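Omega-class glutathione S-transferase (Bombyx mori, PDB 3WD6) binds glutathione and probably catalyses glutathione transfer and the glutathione-dependent reduction of dehydroascorbate. Local coordinates at residues S131-I136 and K233-Y238; V168-S173 and Y177-I182. One frame throughout, in Å; residues are numbered along the deposited sequence.

Contact 1: residues S131-I136 and K233-Y238; sequences SLFIKI and KFHEAY
F133 of helix 127-138 and H235 of helix 228-240 make the whole of this small contact, meeting as an offset edge-to-face pair. The phenyl ring is the edge partner: the phenyl and imidazole planes are inclined at 61° and the ring centroids lie 5.8 Å apart. One corner does the touching, F133 CE2 standing 3.8 Å from H235 NE2, and this nitrogen lies near the plane of the phenyl ring, at its rim. The bond from CA to CB of H235 points toward helix 127-138, and with CG anti to its own carbonyl carbon (chi1 -71°) the imidazole reaches forward to the phenyl rim. The two side chains cross at about a right angle. Further rings frame the pair, W185 meeting F133 steeply and F192 meeting H235 at a shallower angle. Within segment 233-238 the neighbouring rings meet as well, F234 CZ lying 3.7 Å from Y238 CE1 in the plane of the tyrosine ring. The two helices, both in the all-helical C-terminal part of the GST fold, are thus bridged by one aromatic pair in a buried cluster beside the glutathione site, near a bound potassium ion on the F133 side. Because NE2 lies at the rim of the phenyl ring and not over it, the contact is no N-H to pi bond; it implies weak, largely dispersive attraction between an aromatic C-H edge and the imidazole.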
ATOM      1  N   SER A 131     -11.211  -0.187  -5.255  1.00 30.13           N
ATOM      2  CA  SER A 131     -12.648  -0.312  -5.018  1.00 33.94           C
ATOM      3  C   SER A 131     -13.143  -1.759  -5.108  1.00 33.48           C
ATOM      4  O   SER A 131     -13.842  -2.244  -4.219  1.00 37.39           O
ATOM      5  CB  SER A 131     -13.417   0.563  -6.012  1.00 30.48           C
ATOM      6  OG  SER A 131     -14.800   0.514  -5.730  1.00 38.70           O
ATOM      7  N   LEU A 132     -12.784  -2.449  -6.181  1.00 31.18           N
ATOM      8  CA  LEU A 132     -13.187  -3.840  -6.320  1.00 34.61           C
ATOM      9  C   LEU A 132     -12.699  -4.683  -5.150  1.00 35.42           C
ATOM     10  O   LEU A 132     -13.453  -5.520  -4.638  1.00 36.37           O
ATOM     11  CB  LEU A 132     -12.661  -4.440  -7.623  1.00 32.67           C
ATOM     12  CG  LEU A 132     -13.114  -5.888  -7.809  1.00 34.17           C
ATOM     13  CD1 LEU A 132     -14.639  -5.954  -7.897  1.00 39.04           C
ATOM     14  CD2 LEU A 132     -12.477  -6.518  -9.034  1.00 33.47           C
ATOM     15  N   PHE A 133     -11.442  -4.473  -4.747  1.00 31.88           N
ATOM     16  CA  PHE A 133     -10.827  -5.272  -3.680  1.00 34.07           C
ATOM     17  C   PHE A 133     -11.577  -5.103  -2.358  1.00 34.50           C
ATOM     18  O   PHE A 133     -11.962  -6.081  -1.730  1.00 34.94           O
ATOM     19  CB  PHE A 133      -9.321  -4.957  -3.547  1.00 30.23           C
ATOM     20  CG  PHE A 133      -8.772  -5.067  -2.127  1.00 35.67           C
ATOM     21  CD1 PHE A 133      -8.579  -3.927  -1.343  1.00 24.88           C
ATOM     22  CD2 PHE A 133      -8.417  -6.295  -1.582  1.00 34.19           C
ATOM     23  CE1 PHE A 133      -8.079  -4.007  -0.089  1.00  9.69           C
ATOM     24  CE2 PHE A 133      -7.915  -6.339  -0.288  1.00 30.74           C
ATOM     25  CZ  PHE A 133      -7.760  -5.166   0.433  1.00 17.63           C
ATOM     26  N   ILE A 134     -11.812  -3.861  -1.956  1.00 35.43           N
ATOM     27  CA  ILE A 134     -12.546  -3.597  -0.725  1.00 38.22           C
ATOM     28  C   ILE A 134     -14.019  -4.064  -0.778  1.00 42.38           C
ATOM     29  O   ILE A 134     -14.586  -4.450   0.250  1.00 43.11           O
ATOM     30  CB  ILE A 134     -12.449  -2.108  -0.319  1.00 42.27           C
ATOM     31  CG1 ILE A 134     -13.119  -1.877   1.039  1.00 50.66           C
ATOM     32  CG2 ILE A 134     -13.077  -1.215  -1.389  1.00 42.05           C
ATOM     33  CD1 ILE A 134     -12.464  -2.612   2.200  1.00 48.64           C
ATOM     34  N   LYS A 135     -14.631  -4.047  -1.962  1.00 41.03           N
ATOM     35  CA  LYS A 135     -15.992  -4.569  -2.105  1.00 42.74           C
ATOM     36  C   LYS A 135     -16.006  -6.080  -1.979  1.00 45.66           C
ATOM     37  O   LYS A 135     -16.827  -6.643  -1.257  1.00 50.58           O
ATOM     38  CB  LYS A 135     -16.611  -4.172  -3.444  1.00 42.72           C
ATOM     39  CG  LYS A 135     -17.452  -2.905  -3.408  1.00 46.56           C
ATOM     40  CD  LYS A 135     -17.900  -2.508  -4.827  1.00 49.17           C
ATOM     41  CE  LYS A 135     -18.480  -1.103  -4.849  1.00 51.53           C
ATOM     42  NZ  LYS A 135     -17.610  -0.159  -4.073  1.00 52.05           N
ATOM     43  N   ILE A 136     -15.106  -6.746  -2.692  1.00 42.14           N
ATOM     44  CA  ILE A 136     -15.059  -8.204  -2.644  1.00 46.21           C
ATOM     45  C   ILE A 136     -14.764  -8.666  -1.228  1.00 46.02           C
ATOM     46  O   ILE A 136     -15.291  -9.672  -0.751  1.00 45.42           O
ATOM     47  CB  ILE A 136     -13.982  -8.746  -3.576  1.00 44.04           C
ATOM     48  CG1 ILE A 136     -14.427  -8.552  -5.030  1.00 43.74           C
ATOM     49  CG2 ILE A 136     -13.689 -10.207  -3.258  1.00 41.30           C
ATOM     50  CD1 ILE A 136     -13.545  -9.248  -6.051  1.00 39.30           C
ATOM     51  N   LYS A 233      -5.537 -15.922   4.932  1.00 29.67           N
ATOM     52  CA  LYS A 233      -6.117 -16.152   6.255  1.00 31.41           C
ATOM     53  C   LYS A 233      -6.719 -14.848   6.765  1.00 38.06           C
ATOM     54  O   LYS A 233      -7.900 -14.785   7.140  1.00 40.07           O
ATOM     55  CB  LYS A 233      -5.074 -16.652   7.251  1.00 34.04           C
ATOM     56  CG  LYS A 233      -5.639 -17.659   8.271  1.00 35.61           C
ATOM     57  CD  LYS A 233      -4.930 -17.603   9.638  1.00 34.33           C
ATOM     58  CE  LYS A 233      -4.007 -18.800   9.874  1.00 35.95           C
ATOM     59  NZ  LYS A 233      -3.986 -19.205  11.316  1.00 33.18           N
ATOM     60  N   PHE A 234      -5.908 -13.795   6.758  1.00 37.02           N
ATOM     61  CA  PHE A 234      -6.364 -12.494   7.221  1.00 31.58           C
ATOM     62  C   PHE A 234      -7.661 -12.074   6.527  1.00 35.23           C
ATOM     63  O   PHE A 234      -8.664 -11.780   7.185  1.00 38.62           O
ATOM     64  CB  PHE A 234      -5.273 -11.440   7.018  1.00 29.47           C
ATOM     65  CG  PHE A 234      -5.622 -10.104   7.591  1.00 27.71           C
ATOM     66  CD1 PHE A 234      -5.490  -9.867   8.960  1.00 26.83           C
ATOM     67  CD2 PHE A 234      -6.108  -9.092   6.771  1.00 26.95           C
ATOM     68  CE1 PHE A 234      -5.824  -8.634   9.509  1.00 27.72           C
ATOM     69  CE2 PHE A 234      -6.443  -7.860   7.304  1.00 28.88           C
ATOM     70  CZ  PHE A 234      -6.296  -7.628   8.686  1.00 30.66           C
ATOM     71  N   HIS A 235      -7.639 -12.035   5.198  1.00 35.04           N
ATOM     72  CA  HIS A 235      -8.831 -11.683   4.431  1.00 38.85           C
ATOM     73  C   HIS A 235     -10.036 -12.522   4.839  1.00 42.98           C
ATOM     74  O   HIS A 235     -11.177 -12.039   4.799  1.00 41.93           O
ATOM     75  CB  HIS A 235      -8.585 -11.861   2.928  1.00 39.88           C
ATOM     76  CG  HIS A 235      -7.656 -10.842   2.343  1.00 38.96           C
ATOM     77  ND1 HIS A 235      -6.993 -11.046   1.151  1.00 33.62           N
ATOM     78  CD2 HIS A 235      -7.290  -9.613   2.778  1.00 37.70           C
ATOM     79  CE1 HIS A 235      -6.251  -9.984   0.881  1.00 34.90           C
ATOM     80  NE2 HIS A 235      -6.411  -9.100   1.850  1.00 33.18           N
ATOM     81  N   GLU A 236      -9.779 -13.779   5.219  1.00 42.66           N
ATOM     82  CA  GLU A 236     -10.857 -14.694   5.572  1.00 46.11           C
ATOM     83  C   GLU A 236     -11.733 -14.093   6.670  1.00 49.04           C
ATOM     84  O   GLU A 236     -12.959 -14.093   6.553  1.00 53.50           O
ATOM     85  CB  GLU A 236     -10.320 -16.072   5.974  1.00 48.54           C
ATOM     86  CG  GLU A 236     -11.385 -17.160   6.030  1.00 56.37           C
ATOM     87  CD  GLU A 236     -12.130 -17.347   4.697  1.00 66.20           C
ATOM     88  OE1 GLU A 236     -12.958 -16.473   4.329  1.00 58.97           O
ATOM     89  OE2 GLU A 236     -11.890 -18.376   4.017  1.00 73.07           O
ATOM     90  N   ALA A 237     -11.109 -13.549   7.714  1.00 44.76           N
ATOM     91  CA  ALA A 237     -11.868 -12.915   8.788  1.00 46.86           C
ATOM     92  C   ALA A 237     -12.937 -11.972   8.252  1.00 50.06           C
ATOM     93  O   ALA A 237     -14.064 -11.978   8.737  1.00 53.23           O
ATOM     94  CB  ALA A 237     -10.951 -12.176   9.751  1.00 50.90           C
ATOM     95  N   TYR A 238     -12.591 -11.165   7.254  1.00 48.31           N
ATOM     96  CA  TYR A 238     -13.529 -10.178   6.729  1.00 48.18           C
ATOM     97  C   TYR A 238     -14.718 -10.819   6.041  1.00 53.98           C
ATOM     98  O   TYR A 238     -15.870 -10.407   6.240  1.00 58.77           O
ATOM     99  CB  TYR A 238     -12.827  -9.211   5.769  1.00 46.93           C
ATOM    100  CG  TYR A 238     -11.929  -8.234   6.482  1.00 45.57           C
ATOM    101  CD1 TYR A 238     -10.638  -8.588   6.836  1.00 44.78           C
ATOM    102  CD2 TYR A 238     -12.379  -6.965   6.824  1.00 48.90           C
ATOM    103  CE1 TYR A 238      -9.805  -7.696   7.508  1.00 44.22           C
ATOM    104  CE2 TYR A 238     -11.556  -6.062   7.494  1.00 48.28           C
ATOM    105  CZ  TYR A 238     -10.268  -6.430   7.835  1.00 45.84           C
ATOM    106  OH  TYR A 238      -9.441  -5.534   8.506  1.00 45.63           O
TER

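Contact 2: residues V168-S173 and Y177-I182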
ATOM      1  N   VAL A 168      11.069  -1.271 -17.613  1.00 18.15           N
ATOM      2  CA  VAL A 168      10.744  -2.385 -16.735  1.00 17.00           C
ATOM      3  C   VAL A 168       9.612  -1.964 -15.811  1.00 18.85           C
ATOM      4  O   VAL A 168       8.655  -2.727 -15.582  1.00 18.09           O
ATOM      5  CB  VAL A 168      11.974  -2.822 -15.901  1.00 18.53           C
ATOM      6  CG1 VAL A 168      11.606  -3.927 -14.889  1.00 16.59           C
ATOM      7  CG2 VAL A 168      13.110  -3.273 -16.834  1.00 15.87           C
ATOM      8  N   PHE A 169       9.729  -0.746 -15.288  1.00 15.61           N
ATOM      9  CA  PHE A 169       8.767  -0.217 -14.330  1.00 18.69           C
ATOM     10  C   PHE A 169       8.156   1.077 -14.850  1.00 19.75           C
ATOM     11  O   PHE A 169       8.713   1.732 -15.742  1.00 18.08           O
ATOM     12  CB  PHE A 169       9.444   0.049 -12.979  1.00 20.06           C
ATOM     13  CG  PHE A 169      10.028  -1.184 -12.338  1.00 20.11           C
ATOM     14  CD1 PHE A 169       9.197  -2.197 -11.878  1.00 16.50           C
ATOM     15  CD2 PHE A 169      11.413  -1.329 -12.188  1.00 21.40           C
ATOM     16  CE1 PHE A 169       9.728  -3.346 -11.285  1.00 20.41           C
ATOM     17  CE2 PHE A 169      11.955  -2.481 -11.586  1.00 21.90           C
ATOM     18  CZ  PHE A 169      11.106  -3.492 -11.132  1.00 16.79           C
ATOM     19  N   LEU A 170       7.016   1.455 -14.287  1.00 19.87           N
ATOM     20  CA  LEU A 170       6.381   2.692 -14.697  1.00 17.74           C
ATOM     21  C   LEU A 170       7.362   3.868 -14.614  1.00 19.23           C
ATOM     22  O   LEU A 170       7.408   4.725 -15.502  1.00 19.76           O
ATOM     23  CB  LEU A 170       5.152   2.955 -13.840  1.00 17.70           C
ATOM     24  CG  LEU A 170       3.981   2.000 -14.096  1.00 17.67           C
ATOM     25  CD1 LEU A 170       2.902   2.112 -12.969  1.00 17.34           C
ATOM     26  CD2 LEU A 170       3.376   2.217 -15.494  1.00 16.08           C
ATOM     27  N   ASP A 171       8.168   3.910 -13.564  1.00 18.68           N
ATOM     28  CA  ASP A 171       9.054   5.057 -13.385  1.00 19.99           C
ATOM     29  C   ASP A 171      10.467   4.897 -13.967  1.00 21.00           C
ATOM     30  O   ASP A 171      11.280   5.821 -13.863  1.00 22.23           O
ATOM     31  CB  ASP A 171       9.089   5.496 -11.913  1.00 22.05           C
ATOM     32  CG  ASP A 171       7.841   6.276 -11.521  1.00 22.63           C
ATOM     33  OD1 ASP A 171       7.551   7.288 -12.201  1.00 25.48           O
ATOM     34  OD2 ASP A 171       7.124   5.866 -10.572  1.00 21.23           O
ATOM     35  N   GLY A 172      10.738   3.766 -14.618  1.00 17.39           N
ATOM     36  CA  GLY A 172      12.012   3.574 -15.301  1.00 21.64           C
ATOM     37  C   GLY A 172      12.563   2.173 -15.102  1.00 23.32           C
ATOM     38  O   GLY A 172      11.801   1.197 -15.190  1.00 23.02           O
ATOM     39  N   SER A 173      13.866   2.052 -14.824  1.00 22.68           N
ATOM     40  CA  SER A 173      14.425   0.726 -14.526  1.00 26.63           C
ATOM     41  C   SER A 173      14.313   0.396 -13.042  1.00 25.98           C
ATOM     42  O   SER A 173      14.303  -0.782 -12.686  1.00 28.26           O
ATOM     43  CB  SER A 173      15.860   0.525 -15.052  1.00 29.55           C
ATOM     44  OG  SER A 173      15.909  -0.461 -16.101  1.00 23.06           O
ATOM     45  N   TYR A 177       7.342   6.402  -7.799  1.00 16.79           N
ATOM     46  CA  TYR A 177       6.140   6.780  -7.068  1.00 18.08           C
ATOM     47  C   TYR A 177       4.929   6.041  -7.619  1.00 18.11           C
ATOM     48  O   TYR A 177       4.159   5.441  -6.865  1.00 15.51           O
ATOM     49  CB  TYR A 177       5.954   8.280  -7.205  1.00 16.51           C
ATOM     50  CG  TYR A 177       4.687   8.865  -6.637  1.00 19.45           C
ATOM     51  CD1 TYR A 177       3.512   8.896  -7.390  1.00 18.33           C
ATOM     52  CD2 TYR A 177       4.676   9.455  -5.377  1.00 18.01           C
ATOM     53  CE1 TYR A 177       2.351   9.493  -6.895  1.00 18.78           C
ATOM     54  CE2 TYR A 177       3.519  10.053  -4.870  1.00 20.57           C
ATOM     55  CZ  TYR A 177       2.359  10.072  -5.633  1.00 22.16           C
ATOM     56  OH  TYR A 177       1.200  10.654  -5.123  1.00 23.53           O
ATOM     57  N   ALA A 178       4.781   6.097  -8.939  1.00 18.06           N
ATOM     58  CA  ALA A 178       3.657   5.476  -9.618  1.00 18.99           C
ATOM     59  C   ALA A 178       3.643   3.974  -9.301  1.00 17.97           C
ATOM     60  O   ALA A 178       2.605   3.413  -8.913  1.00 18.17           O
ATOM     61  CB  ALA A 178       3.753   5.723 -11.115  1.00 17.31           C
ATOM     62  N   ASP A 179       4.797   3.329  -9.442  1.00 16.80           N
ATOM     63  CA  ASP A 179       4.878   1.915  -9.121  1.00 17.13           C
ATOM     64  C   ASP A 179       4.533   1.659  -7.660  1.00 16.00           C
ATOM     65  O   ASP A 179       3.636   0.873  -7.359  1.00 18.77           O
ATOM     66  CB  ASP A 179       6.266   1.368  -9.423  1.00 16.72           C
ATOM     67  CG  ASP A 179       6.694   1.621 -10.857  1.00 18.74           C
ATOM     68  OD1 ASP A 179       6.228   0.878 -11.767  1.00 16.76           O
ATOM     69  OD2 ASP A 179       7.515   2.559 -11.062  1.00 18.09           O
ATOM     70  N   TYR A 180       5.240   2.318  -6.751  1.00 14.95           N
ATOM     71  CA  TYR A 180       5.062   2.030  -5.332  1.00 15.59           C
ATOM     72  C   TYR A 180       3.667   2.367  -4.839  1.00 18.42           C
ATOM     73  O   TYR A 180       3.141   1.676  -3.955  1.00 17.09           O
ATOM     74  CB  TYR A 180       6.092   2.763  -4.476  1.00 14.32           C
ATOM     75  CG  TYR A 180       7.482   2.161  -4.559  1.00 17.05           C
ATOM     76  CD1 TYR A 180       7.668   0.770  -4.504  1.00 14.96           C
ATOM     77  CD2 TYR A 180       8.606   2.974  -4.723  1.00 14.50           C
ATOM     78  CE1 TYR A 180       8.944   0.207  -4.592  1.00 14.41           C
ATOM     79  CE2 TYR A 180       9.883   2.424  -4.817  1.00 15.75           C
ATOM     80  CZ  TYR A 180      10.048   1.037  -4.745  1.00 16.50           C
ATOM     81  OH  TYR A 180      11.313   0.491  -4.809  1.00 13.98           O
ATOM     82  N   MET A 181       3.066   3.424  -5.390  1.00 16.54           N
ATOM     83  CA  MET A 181       1.799   3.925  -4.833  1.00 17.97           C
ATOM     84  C   MET A 181       0.600   3.068  -5.275  1.00 19.57           C
ATOM     85  O   MET A 181      -0.474   3.115  -4.655  1.00 17.92           O
ATOM     86  CB  MET A 181       1.576   5.413  -5.152  1.00 15.02           C
ATOM     87  CG  MET A 181       2.582   6.353  -4.493  1.00 14.78           C
ATOM     88  SD  MET A 181       2.647   6.192  -2.692  1.00 16.47           S
ATOM     89  CE  MET A 181       4.048   5.080  -2.483  1.00 15.21           C
ATOM     90  N   ILE A 182       0.788   2.268  -6.322  1.00 16.84           N
ATOM     91  CA  ILE A 182      -0.267   1.353  -6.722  1.00 16.51           C
ATOM     92  C   ILE A 182       0.066  -0.076  -6.289  1.00 19.46           C
ATOM     93  O   ILE A 182      -0.818  -0.945  -6.222  1.00 17.75           O
ATOM     94  CB  ILE A 182      -0.562   1.423  -8.253  1.00 17.93           C
ATOM     95  CG1 ILE A 182       0.543   0.760  -9.079  1.00 18.10           C
ATOM     96  CG2 ILE A 182      -0.760   2.878  -8.696  1.00 17.12           C
ATOM     97  CD1 ILE A 182       0.379   0.972 -10.609  1.00 18.45           C
TER
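The carboxylate of D179 reaches back from the first turn of helix 177-189 and grips the type I turn from F169 to G172 with both oxygens. OD1 accepts L170 N at 2.7 Å and OD2 accepts D171 N at 2.9 Å, each through its syn lone pair. Y211 OH adds a second bond to OD1; OD2 also accepts G176 N, just before the helix, in the manner of the capping-box aspartate known at this helix in GSTs. Beside it the packing is close and apolar: L170 CD1 touches I182 CD1 at 3.6 Å, and L170 CB rests against A178 CB at 4.1 Å. The partly exposed D171 forms the looser margin. Its OD2 receives A178 N (2.9 Å) nearly head-on to the C-O bond, while OD1 comes close to D119 and a bound di(hydroxyethyl)ether, probably from the crystallisation liquor, lies about 3 Å from the side chain. The D171 and D179 carboxylates stand 83° apart in plane, with their OD2 atoms 3.4 Å from each other. The four donors probably stabilise D179 as an anion, whereas crowding by D119 and D179 may raise the proton affinity of D171, an effect probably offset in part by the A178 N bond and the helix start.

Both segments of contact 2 fall within the largely helical span of chain between the two segments of contact 1, and the contacts flank the middle of the molecule from opposite sides. Their centres are 25 Å apart and their nearest atoms about 10 Å, so they do not touch. Helix 177-189 relates them: it begins at contact 2, and its W185 packs against the phenyl ring of contact 1. Bound glutathione is nearer to contact 1, about 7 Å from the F133 side chain, with that of the ligand-binding C38 about 9 Å away. From contact 2, the Y177 side chain is about 10 Å from glutathione and about 8 Å from that of S92, another glutathione-binding residue.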